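Local coordinates for microcompartments protein (Desulfitobacterium hafniense, PDB 3NWG) that probably helps form the protein shell of a bacterial microcompartment, as a subunit with two BMC domains in tandem, at residues 36-39 against 40-43; 55-58 against 59-63; 142-145 against 146-150; 154-157 against 158-162. One frame throughout, in Å; residues are numbered along the deposited sequence.

Contact 1. Residues 36-39 against 40-43; sequences PVCP and GKYI
Lys41 turns its CG opposite its own carbonyl carbon (chi1 -82°), and a bend further out at chi3 (76°) folds the chain back over Val37 and Cys38. Lys41 CB consequently sits 3.5 Å from Val37 CG2, Lys41 CE returns to within 3.7 Å of that same methyl, and Lys41 CD lies 3.8 Å from Cys38 SG. The branch CG2 of Val37 thus has lysine methylenes on it as well as CG2 of Ile43, whose side chain crosses that of Val37 at about a right angle. Tyr42 places its ring beside Pro36, its partner in an antiparallel non-hydrogen-bonded pair, the two side chains pointing the same way, with Pro36 CD 3.7 Å from Tyr42 CE1. Between the two stems, Val37 N donates to Lys41 O at 2.9 Å, approaching from above the carbonyl plane, and Lys41 N makes a weak, bent bond to Cys38 O. These bonds and that pairing close a hairpin turn, modelled with a cis peptide before Gly40, between strands 29-36 and 42-48. In BMC shell proteins this connection probably lies near the pore of the assembly, and here Pro39 also packs on Ile132 of a neighbouring subunit. With an alanine in place of Lys41, the methylenes CD and CE would go, which is likely to open a gap at Cys38 SG and Val37 CG2 and leave Glu9 without its long, weak ion-pair partner. The chemistry implies a turn held by one sound and one weak backbone hydrogen bond, to whose apolar packing, Val37 on Ile43 and Pro36 on Tyr42, the lysine methylenes add.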
ATOM      1  N   PRO A  36       4.633  17.606  -2.524  1.00 69.08           N
ATOM      2  CA  PRO A  36       5.864  18.023  -1.881  1.00 70.35           C
ATOM      3  C   PRO A  36       7.007  17.182  -2.410  1.00 71.19           C
ATOM      4  O   PRO A  36       6.864  15.971  -2.519  1.00 71.46           O
ATOM      5  CB  PRO A  36       5.620  17.701  -0.401  1.00 71.95           C
ATOM      6  CG  PRO A  36       4.156  17.479  -0.268  1.00 71.83           C
ATOM      7  CD  PRO A  36       3.718  16.944  -1.575  1.00 70.62           C
ATOM      8  N   VAL A  37       8.114  17.815  -2.778  1.00 72.29           N
ATOM      9  CA  VAL A  37       9.310  17.056  -3.140  1.00 74.17           C
ATOM     10  C   VAL A  37      10.396  17.293  -2.087  1.00 76.85           C
ATOM     11  O   VAL A  37      10.060  17.596  -0.931  1.00 78.19           O
ATOM     12  CB  VAL A  37       9.784  17.275  -4.623  1.00 72.66           C
ATOM     13  CG1 VAL A  37       8.629  17.039  -5.604  1.00 71.66           C
ATOM     14  CG2 VAL A  37      10.444  18.629  -4.835  1.00 72.61           C
ATOM     15  N   CYS A  38      11.672  17.122  -2.461  1.00 78.37           N
ATOM     16  CA  CYS A  38      12.809  17.347  -1.545  1.00 81.27           C
ATOM     17  C   CYS A  38      12.612  18.633  -0.714  1.00 82.05           C
ATOM     18  O   CYS A  38      11.839  19.527  -1.128  1.00 81.38           O
ATOM     19  CB  CYS A  38      14.142  17.383  -2.317  1.00 81.29           C
ATOM     20  SG  CYS A  38      14.718  19.043  -2.873  1.00 84.21           S
ATOM     21  N   PRO A  39      13.327  18.751   0.428  1.00 83.58           N
ATOM     22  CA  PRO A  39      13.019  19.763   1.450  1.00 84.49           C
ATOM     23  C   PRO A  39      13.100  21.213   0.934  1.00 83.15           C
ATOM     24  O   PRO A  39      14.097  21.581   0.301  1.00 83.44           O
ATOM     25  CB  PRO A  39      14.124  19.535   2.484  1.00 87.12           C
ATOM     26  CG  PRO A  39      15.292  19.099   1.651  1.00 86.70           C
ATOM     27  CD  PRO A  39      14.672  18.181   0.628  1.00 84.81           C
ATOM     28  N   GLY A  40      12.055  22.015   1.142  1.00 81.61           N
ATOM     29  CA  GLY A  40      10.735  21.537   1.558  1.00 79.51           C
ATOM     30  C   GLY A  40       9.773  21.826   0.418  1.00 75.82           C
ATOM     31  O   GLY A  40       8.561  22.006   0.636  1.00 75.83           O
ATOM     32  N   LYS A  41      10.342  21.858  -0.791  1.00 72.34           N
ATOM     33  CA  LYS A  41       9.660  22.188  -2.042  1.00 68.42           C
ATOM     34  C   LYS A  41       8.284  21.580  -2.219  1.00 65.75           C
ATOM     35  O   LYS A  41       8.008  20.479  -1.753  1.00 66.20           O
ATOM     36  CB  LYS A  41      10.514  21.754  -3.234  1.00 67.89           C
ATOM     37  CG  LYS A  41      11.607  22.725  -3.631  1.00 69.49           C
ATOM     38  CD  LYS A  41      12.823  22.006  -4.263  1.00 72.72           C
ATOM     39  CE  LYS A  41      12.589  21.555  -5.709  1.00 70.71           C
ATOM     40  NZ  LYS A  41      13.785  20.856  -6.274  1.00 71.17           N
ATOM     41  N   TYR A  42       7.436  22.325  -2.912  1.00 62.25           N
ATOM     42  CA  TYR A  42       6.195  21.822  -3.444  1.00 59.04           C
ATOM     43  C   TYR A  42       6.235  22.123  -4.930  1.00 56.76           C
ATOM     44  O   TYR A  42       6.654  23.210  -5.346  1.00 56.24           O
ATOM     45  CB  TYR A  42       5.025  22.539  -2.805  1.00 58.86           C
ATOM     46  CG  TYR A  42       3.701  21.841  -3.012  1.00 57.83           C
ATOM     47  CD1 TYR A  42       3.294  20.827  -2.153  1.00 57.18           C
ATOM     48  CD2 TYR A  42       2.849  22.202  -4.060  1.00 55.15           C
ATOM     49  CE1 TYR A  42       2.088  20.188  -2.327  1.00 56.80           C
ATOM     50  CE2 TYR A  42       1.636  21.570  -4.239  1.00 54.37           C
ATOM     51  CZ  TYR A  42       1.263  20.558  -3.366  1.00 56.43           C
ATOM     52  OH  TYR A  42       0.058  19.910  -3.519  1.00 57.80           O
ATOM     53  N   ILE A  43       5.824  21.156  -5.735  1.00 54.77           N
ATOM     54  CA  ILE A  43       5.865  21.343  -7.169  1.00 52.83           C
ATOM     55  C   ILE A  43       4.481  21.189  -7.767  1.00 51.68           C
ATOM     56  O   ILE A  43       3.670  20.383  -7.296  1.00 51.86           O
ATOM     57  CB  ILE A  43       6.898  20.397  -7.877  1.00 52.96           C
ATOM     58  CG1 ILE A  43       6.384  18.956  -7.997  1.00 53.19           C
ATOM     59  CG2 ILE A  43       8.262  20.443  -7.205  1.00 53.35           C
ATOM     60  CD1 ILE A  43       6.052  18.561  -9.434  1.00 52.78           C
TER

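Contact 2. Residues 55-58 against 59-63; sequences SSVT and AGKTM
Lys61 lies one helical turn on from Val57 and is a compact example of how a long side chain uses its own helix before leaving it. Lys61 CB rests 3.6 Å from Val57 O, and Lys61 CG comes to 3.4 Å from that same carbonyl oxygen. Next along, Lys61 CD comes to 4.1 Å from the methyl Val57 CG1. A bend at chi3 (68°) turns the remainder off the helix, and NZ ends in a salt bridge with Asp71 of strand 68-74. This is helix 50-64 of the first BMC domain, with Ser56 and Val57 buried and Lys61 and Thr62 exposed: Val57 faces the same strand, Ala59 touches Ala26 of helix 13-26, and Ser56 OG is tied to Met23 O. The backbone holds the spacing through regular i to i+4 bonds, among them Lys61 N to Val57 O at 2.9 Å. Beside it, Thr62 grips Thr58 O twice. Thr62 OG1, placed opposite its own carbonyl carbon and next to the backbone N (chi1 -54°), donates to Thr58 O at 2.6 Å, while Thr62 N donates at 2.8 Å from the other face of the carbonyl plane. Thr58 OG1 in turn bonds back to Gln54 O.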
ATOM      1  N   SER A  55      -1.188  31.304 -18.625  1.00 48.14           N
ATOM      2  CA  SER A  55      -2.010  32.041 -17.662  1.00 47.74           C
ATOM      3  C   SER A  55      -1.927  31.352 -16.310  1.00 46.86           C
ATOM      4  O   SER A  55      -1.766  31.991 -15.265  1.00 46.49           O
ATOM      5  CB  SER A  55      -3.461  32.089 -18.119  1.00 48.23           C
ATOM      6  OG  SER A  55      -3.558  32.596 -19.437  1.00 49.66           O
ATOM      7  N   SER A  56      -2.038  30.032 -16.360  1.00 46.28           N
ATOM      8  CA  SER A  56      -1.963  29.197 -15.195  1.00 45.52           C
ATOM      9  C   SER A  56      -0.633  29.416 -14.457  1.00 44.82           C
ATOM     10  O   SER A  56      -0.627  29.645 -13.239  1.00 44.84           O
ATOM     11  CB  SER A  56      -2.121  27.757 -15.640  1.00 45.88           C
ATOM     12  OG  SER A  56      -2.326  26.879 -14.559  1.00 47.07           O
ATOM     13  N   VAL A  57       0.483  29.385 -15.185  1.00 44.22           N
ATOM     14  CA  VAL A  57       1.800  29.623 -14.563  1.00 43.75           C
ATOM     15  C   VAL A  57       1.946  31.039 -13.957  1.00 44.02           C
ATOM     16  O   VAL A  57       2.414  31.182 -12.824  1.00 44.06           O
ATOM     17  CB  VAL A  57       2.980  29.280 -15.509  1.00 44.22           C
ATOM     18  CG1 VAL A  57       4.317  29.746 -14.927  1.00 43.62           C
ATOM     19  CG2 VAL A  57       3.011  27.779 -15.793  1.00 43.06           C
ATOM     20  N   THR A  58       1.521  32.070 -14.689  1.00 44.17           N
ATOM     21  CA  THR A  58       1.510  33.428 -14.147  1.00 44.03           C
ATOM     22  C   THR A  58       0.646  33.509 -12.888  1.00 43.81           C
ATOM     23  O   THR A  58       1.040  34.143 -11.901  1.00 44.51           O
ATOM     24  CB  THR A  58       1.056  34.469 -15.185  1.00 45.00           C
ATOM     25  OG1 THR A  58       1.968  34.469 -16.298  1.00 44.59           O
ATOM     26  CG2 THR A  58       1.003  35.885 -14.557  1.00 44.74           C
ATOM     27  N   ALA A  59      -0.506  32.841 -12.902  1.00 42.97           N
ATOM     28  CA  ALA A  59      -1.391  32.832 -11.735  1.00 42.35           C
ATOM     29  C   ALA A  59      -0.669  32.301 -10.483  1.00 42.14           C
ATOM     30  O   ALA A  59      -0.742  32.909  -9.408  1.00 41.92           O
ATOM     31  CB  ALA A  59      -2.618  32.019 -12.017  1.00 41.73           C
ATOM     32  N   GLY A  60       0.032  31.175 -10.641  1.00 41.72           N
ATOM     33  CA  GLY A  60       0.744  30.544  -9.533  1.00 41.36           C
ATOM     34  C   GLY A  60       1.883  31.421  -9.073  1.00 41.75           C
ATOM     35  O   GLY A  60       2.070  31.623  -7.876  1.00 42.15           O
ATOM     36  N   LYS A  61       2.636  31.972 -10.021  1.00 42.02           N
ATOM     37  CA  LYS A  61       3.716  32.915  -9.677  1.00 43.05           C
ATOM     38  C   LYS A  61       3.170  34.120  -8.897  1.00 43.44           C
ATOM     39  O   LYS A  61       3.839  34.642  -7.995  1.00 43.78           O
ATOM     40  CB  LYS A  61       4.452  33.396 -10.928  1.00 43.52           C
ATOM     41  CG  LYS A  61       5.331  32.342 -11.609  1.00 44.91           C
ATOM     42  CD  LYS A  61       5.967  32.883 -12.919  1.00 49.13           C
ATOM     43  CE  LYS A  61       7.007  33.990 -12.611  1.00 53.26           C
ATOM     44  NZ  LYS A  61       7.907  34.334 -13.760  1.00 57.24           N
ATOM     45  N   THR A  62       1.949  34.539  -9.252  1.00 42.89           N
ATOM     46  CA  THR A  62       1.268  35.627  -8.569  1.00 43.22           C
ATOM     47  C   THR A  62       0.972  35.285  -7.121  1.00 43.15           C
ATOM     48  O   THR A  62       1.303  36.058  -6.238  1.00 43.83           O
ATOM     49  CB  THR A  62      -0.037  36.033  -9.283  1.00 43.00           C
ATOM     50  OG1 THR A  62       0.244  36.320 -10.655  1.00 44.54           O
ATOM     51  CG2 THR A  62      -0.631  37.278  -8.653  1.00 42.55           C
HETATM   52  N   MSE A  63       0.356  34.138  -6.875  1.00 42.97           N
HETATM   53  CA  MSE A  63       0.011  33.750  -5.516  1.00 44.21           C
HETATM   54  C   MSE A  63       1.241  33.439  -4.697  1.00 45.43           C
HETATM   55  O   MSE A  63       1.373  33.933  -3.584  1.00 46.58           O
HETATM   56  CB  MSE A  63      -0.960  32.573  -5.476  1.00 43.94           C
HETATM   57  CG  MSE A  63      -2.325  32.872  -6.104  1.00 44.73           C
HETATM   58 SE   MSE A  63      -3.274  34.419  -5.384  0.60 45.66          SE
HETATM   59  CE  MSE A  63      -3.157  33.965  -3.526  1.00 43.87           C
TER

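Contact 3. Residues 142-145 against 146-150; sequences GDVA and SVESS
The carboxylate of Asp143 meets Ser146 with both oxygens. Ser146 N donates to Asp143 OD2 at 3.0 Å along a nearly straight line (175°), yet it arrives from above the carboxylate plane, 39° out of it. The other oxygen, Asp143 OD1, lies 2.9 Å from Ser146 OG; that hydroxyl is also hydrogen-bonded to Gln120 OE1, so its one proton is not settled between the two. Asp143 is the N-cap of helix 144-160, the helix that follows strand 136-142 in the second BMC domain. The principle is familiar: the first turn of a helix has amide N-H groups with no preceding carbonyls to receive them, and a side chain steps in. Here the carboxylate can do so because CG stands between the aspartate's own backbone N and carbonyl carbon (chi1 71°), which swings it over the start of the helix. Its negative charge would probably be favoured there by the positive end of the helix dipole. Asp143 also contributes its backbone, with Val147 N donating to Asp143 O at 3.2 Å, so one residue accepts from two successive amides of the first turn. Val147 turns inward to Ala96 and Val169, seating this end of the helix on strands 96-102 and 164-170. On the outer part of the turn, Ala145 O receives Ser149 N. Val144 and Glu148 run side by side in the same direction, and a bend at chi2 takes the glutamate carboxylate away from the turn. Glu148 CG lies 4.1 Å from Val144 CG1 and only 3.1 Å from Val144 O.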
ATOM      1  N   GLY A 142      13.778   0.982 -26.916  1.00 60.18           N
ATOM      2  CA  GLY A 142      13.750   0.888 -28.374  1.00 61.61           C
ATOM      3  C   GLY A 142      14.891  -0.049 -28.750  1.00 62.06           C
ATOM      4  O   GLY A 142      15.492  -0.686 -27.878  1.00 61.47           O
ATOM      5  N   ASP A 143      15.200  -0.152 -30.038  1.00 63.21           N
ATOM      6  CA  ASP A 143      16.400  -0.881 -30.437  1.00 63.50           C
ATOM      7  C   ASP A 143      17.616  -0.069 -29.966  1.00 61.70           C
ATOM      8  O   ASP A 143      17.483   1.087 -29.571  1.00 60.68           O
ATOM      9  CB  ASP A 143      16.408  -1.126 -31.947  1.00 65.43           C
ATOM     10  CG  ASP A 143      16.636   0.146 -32.744  1.00 67.82           C
ATOM     11  OD1 ASP A 143      15.675   0.590 -33.415  1.00 71.14           O
ATOM     12  OD2 ASP A 143      17.766   0.709 -32.682  1.00 69.14           O
ATOM     13  N   VAL A 144      18.797  -0.659 -29.999  1.00 61.41           N
ATOM     14  CA  VAL A 144      19.950  -0.004 -29.387  1.00 60.16           C
ATOM     15  C   VAL A 144      20.360   1.309 -30.056  1.00 60.20           C
ATOM     16  O   VAL A 144      20.659   2.281 -29.359  1.00 59.10           O
ATOM     17  CB  VAL A 144      21.154  -0.938 -29.276  1.00 60.04           C
ATOM     18  CG1 VAL A 144      22.202  -0.346 -28.335  1.00 58.82           C
ATOM     19  CG2 VAL A 144      20.698  -2.294 -28.769  1.00 61.17           C
ATOM     20  N   ALA A 145      20.371   1.348 -31.393  1.00 60.93           N
ATOM     21  CA  ALA A 145      20.779   2.571 -32.096  1.00 61.08           C
ATOM     22  C   ALA A 145      19.815   3.742 -31.823  1.00 60.82           C
ATOM     23  O   ALA A 145      20.260   4.876 -31.565  1.00 60.34           O
ATOM     24  CB  ALA A 145      20.936   2.322 -33.590  1.00 62.27           C
ATOM     25  N   SER A 146      18.508   3.458 -31.863  1.00 60.80           N
ATOM     26  CA  SER A 146      17.478   4.462 -31.589  1.00 60.64           C
ATOM     27  C   SER A 146      17.633   5.068 -30.190  1.00 59.05           C
ATOM     28  O   SER A 146      17.598   6.292 -30.033  1.00 58.52           O
ATOM     29  CB  SER A 146      16.079   3.861 -31.745  1.00 61.52           C
ATOM     30  OG  SER A 146      15.839   3.420 -33.071  1.00 63.60           O
ATOM     31  N   VAL A 147      17.818   4.201 -29.190  1.00 57.95           N
ATOM     32  CA  VAL A 147      17.970   4.618 -27.800  1.00 56.55           C
ATOM     33  C   VAL A 147      19.241   5.421 -27.618  1.00 56.64           C
ATOM     34  O   VAL A 147      19.227   6.449 -26.947  1.00 56.65           O
ATOM     35  CB  VAL A 147      17.982   3.421 -26.842  1.00 56.02           C
ATOM     36  CG1 VAL A 147      18.455   3.841 -25.468  1.00 54.38           C
ATOM     37  CG2 VAL A 147      16.594   2.785 -26.765  1.00 56.20           C
ATOM     38  N   GLU A 148      20.330   4.960 -28.226  1.00 57.27           N
ATOM     39  CA  GLU A 148      21.623   5.622 -28.127  1.00 57.67           C
ATOM     40  C   GLU A 148      21.582   7.065 -28.599  1.00 57.92           C
ATOM     41  O   GLU A 148      22.234   7.930 -28.009  1.00 58.22           O
ATOM     42  CB  GLU A 148      22.677   4.882 -28.946  1.00 58.88           C
ATOM     43  CG  GLU A 148      23.281   3.644 -28.285  1.00 61.64           C
ATOM     44  CD  GLU A 148      24.265   3.986 -27.173  1.00 66.10           C
ATOM     45  OE1 GLU A 148      24.368   5.193 -26.808  1.00 68.18           O
ATOM     46  OE2 GLU A 148      24.932   3.048 -26.665  1.00 66.41           O
ATOM     47  N   SER A 149      20.841   7.328 -29.670  1.00 58.07           N
ATOM     48  CA  SER A 149      20.879   8.648 -30.275  1.00 58.60           C
ATOM     49  C   SER A 149      19.792   9.520 -29.688  1.00 57.48           C
ATOM     50  O   SER A 149      19.832  10.742 -29.800  1.00 57.69           O
ATOM     51  CB  SER A 149      20.742   8.563 -31.795  1.00 60.29           C
ATOM     52  OG  SER A 149      19.474   8.055 -32.135  1.00 61.94           O
ATOM     53  N   SER A 150      18.825   8.866 -29.059  1.00 56.26           N
ATOM     54  CA  SER A 150      17.777   9.539 -28.331  1.00 55.25           C
ATOM     55  C   SER A 150      18.257  10.043 -26.969  1.00 54.39           C
ATOM     56  O   SER A 150      17.878  11.146 -26.550  1.00 54.60           O
ATOM     57  CB  SER A 150      16.592   8.610 -28.158  1.00 55.09           C
ATOM     58  OG  SER A 150      15.472   9.345 -27.748  1.00 55.50           O
TER

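Contact 4. Residues 154-157 against 158-162; sequences GVML and ASERG
A Schellman motif ends helix 144-160, and the last turn leading into it brings Leu157 against Arg161 and Met156 against Glu160. The methyl CE of Met156, modelled as selenomethionine, sits 3.5 Å from Glu160 OE2, the two side chains meeting at a slant. Met156 gets there by folding at chi2 and chi3, whereas Glu160 runs out straight beyond its CG. Closer to the helix, Glu160 CG comes to 3.4 Å from Met156 O. The backbone bonds change along this turn: Ser159 N to Val155 O is a good one at 3.0 Å, directed almost exactly along the carbonyl bond, but Glu160 N to Met156 O and Arg161 N to Leu157 O are both weak at 3.4 Å. Arg161 is the first residue to leave helical angles, and Gly162, with positive phi (58°), is the C-prime residue that lets the chain turn back. Gly162 N bonds to Ser159 O at 3.2 Å, while Met163 N returns to Ala158 O. Inward, Val155 and Ala158 pack on Leu164 of the following strand, and Leu157 lies against Val110 and Thr114 of helix 105-117. Arg161 puts its CG 3.3 Å from Leu157 O, and the chain then runs out straight from CG to NE, its end passing back beside Leu157, with that oxygen lying off the edge of the guanidinium and near its plane, 3.9 Å from Arg161 NE.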
ATOM      1  N   GLY A 154      18.715  13.898 -25.986  1.00 58.50           N
ATOM      2  CA  GLY A 154      18.105  14.231 -24.716  1.00 58.96           C
ATOM      3  C   GLY A 154      19.070  14.848 -23.719  1.00 60.12           C
ATOM      4  O   GLY A 154      18.645  15.507 -22.777  1.00 60.38           O
ATOM      5  N   VAL A 155      20.364  14.667 -23.941  1.00 61.73           N
ATOM      6  CA  VAL A 155      21.366  15.093 -22.989  1.00 63.27           C
ATOM      7  C   VAL A 155      22.088  16.368 -23.392  1.00 66.03           C
ATOM      8  O   VAL A 155      22.534  17.120 -22.527  1.00 66.57           O
ATOM      9  CB  VAL A 155      22.350  13.930 -22.676  1.00 63.23           C
ATOM     10  CG1 VAL A 155      23.756  14.425 -22.365  1.00 63.85           C
ATOM     11  CG2 VAL A 155      21.808  13.104 -21.520  1.00 61.42           C
HETATM   12  N   MSE A 156      22.195  16.624 -24.694  1.00 68.78           N
HETATM   13  CA  MSE A 156      22.889  17.821 -25.180  1.00 72.84           C
HETATM   14  C   MSE A 156      22.633  19.101 -24.341  1.00 73.54           C
HETATM   15  O   MSE A 156      23.569  19.659 -23.751  1.00 74.40           O
HETATM   16  CB  MSE A 156      22.547  18.069 -26.646  1.00 74.66           C
HETATM   17  CG  MSE A 156      23.384  17.284 -27.639  1.00 80.16           C
HETATM   18 SE   MSE A 156      25.303  17.769 -27.658  1.00 93.60          SE
HETATM   19  CE  MSE A 156      25.180  19.703 -28.056  1.00 93.95           C
ATOM     20  N   LEU A 157      21.371  19.537 -24.273  1.00 73.54           N
ATOM     21  CA  LEU A 157      20.987  20.775 -23.561  1.00 74.74           C
ATOM     22  C   LEU A 157      21.356  20.748 -22.072  1.00 74.33           C
ATOM     23  O   LEU A 157      22.043  21.659 -21.585  1.00 75.59           O
ATOM     24  CB  LEU A 157      19.485  21.085 -23.712  1.00 74.16           C
ATOM     25  CG  LEU A 157      18.639  20.655 -24.930  1.00 76.04           C
ATOM     26  CD1 LEU A 157      19.080  21.389 -26.223  1.00 78.92           C
ATOM     27  CD2 LEU A 157      18.567  19.092 -25.114  1.00 74.01           C
ATOM     28  N   ALA A 158      20.909  19.701 -21.369  1.00 72.66           N
ATOM     29  CA  ALA A 158      21.167  19.529 -19.933  1.00 72.35           C
ATOM     30  C   ALA A 158      22.643  19.587 -19.531  1.00 73.76           C
ATOM     31  O   ALA A 158      22.994  20.179 -18.510  1.00 74.49           O
ATOM     32  CB  ALA A 158      20.547  18.237 -19.437  1.00 70.98           C
ATOM     33  N   SER A 159      23.505  18.968 -20.324  1.00 74.49           N
ATOM     34  CA  SER A 159      24.934  18.950 -20.029  1.00 76.31           C
ATOM     35  C   SER A 159      25.597  20.344 -20.110  1.00 78.51           C
ATOM     36  O   SER A 159      26.430  20.696 -19.267  1.00 79.48           O
ATOM     37  CB  SER A 159      25.640  17.941 -20.939  1.00 76.35           C
ATOM     38  OG  SER A 159      27.037  18.162 -20.946  1.00 78.53           O
ATOM     39  N   GLU A 160      25.212  21.124 -21.123  1.00 79.50           N
ATOM     40  CA  GLU A 160      25.709  22.494 -21.321  1.00 82.00           C
ATOM     41  C   GLU A 160      25.384  23.408 -20.143  1.00 81.58           C
ATOM     42  O   GLU A 160      26.141  24.337 -19.845  1.00 83.58           O
ATOM     43  CB  GLU A 160      25.097  23.110 -22.584  1.00 83.00           C
ATOM     44  CG  GLU A 160      25.485  22.420 -23.894  1.00 86.31           C
ATOM     45  CD  GLU A 160      25.196  23.276 -25.137  1.00 91.17           C
ATOM     46  OE1 GLU A 160      24.763  24.459 -24.991  1.00 91.32           O
ATOM     47  OE2 GLU A 160      25.420  22.750 -26.262  1.00 93.20           O
ATOM     48  N   ARG A 161      24.246  23.145 -19.500  1.00 78.79           N
ATOM     49  CA  ARG A 161      23.761  23.958 -18.388  1.00 78.03           C
ATOM     50  C   ARG A 161      24.176  23.414 -17.016  1.00 77.04           C
ATOM     51  O   ARG A 161      23.738  23.942 -15.985  1.00 77.01           O
ATOM     52  CB  ARG A 161      22.239  24.110 -18.465  1.00 76.49           C
ATOM     53  CG  ARG A 161      21.743  24.409 -19.858  1.00 78.11           C
ATOM     54  CD  ARG A 161      20.376  25.054 -19.859  1.00 81.06           C
ATOM     55  NE  ARG A 161      19.650  24.760 -21.100  1.00 83.99           N
ATOM     56  CZ  ARG A 161      18.833  25.606 -21.736  1.00 86.23           C
ATOM     57  NH1 ARG A 161      18.627  26.841 -21.274  1.00 87.35           N
ATOM     58  NH2 ARG A 161      18.225  25.217 -22.854  1.00 86.37           N
ATOM     59  N   GLY A 162      25.025  22.379 -17.003  1.00 75.89           N
ATOM     60  CA  GLY A 162      25.454  21.728 -15.762  1.00 74.55           C
ATOM     61  C   GLY A 162      24.312  21.165 -14.919  1.00 72.05           C
ATOM     62  O   GLY A 162      24.417  21.077 -13.688  1.00 72.38           O
TER

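Overall arrangement
Contacts 1 to 4 follow one another along the chain without overlap, two in each BMC domain. Contact 1 closes the turn into strand 42-48, and contact 2 sits on helix 50-64, which comes directly after that strand; their centres are 18 Å apart. Contacts 3 and 4 share helix 144-160, the first at its start and the second at its end, also 18 Å centre to centre. Contacts 2 and 3 lie on opposite sides of the chain's centre, their centres about 38 Å apart. Both domains carry a four-stranded antiparallel sheet of the same order, 2-3-1-4, consistent with a tandem shell subunit; helix 144-160 is the counterpart of helix 50-64, while contact 1 samples a hairpin turn.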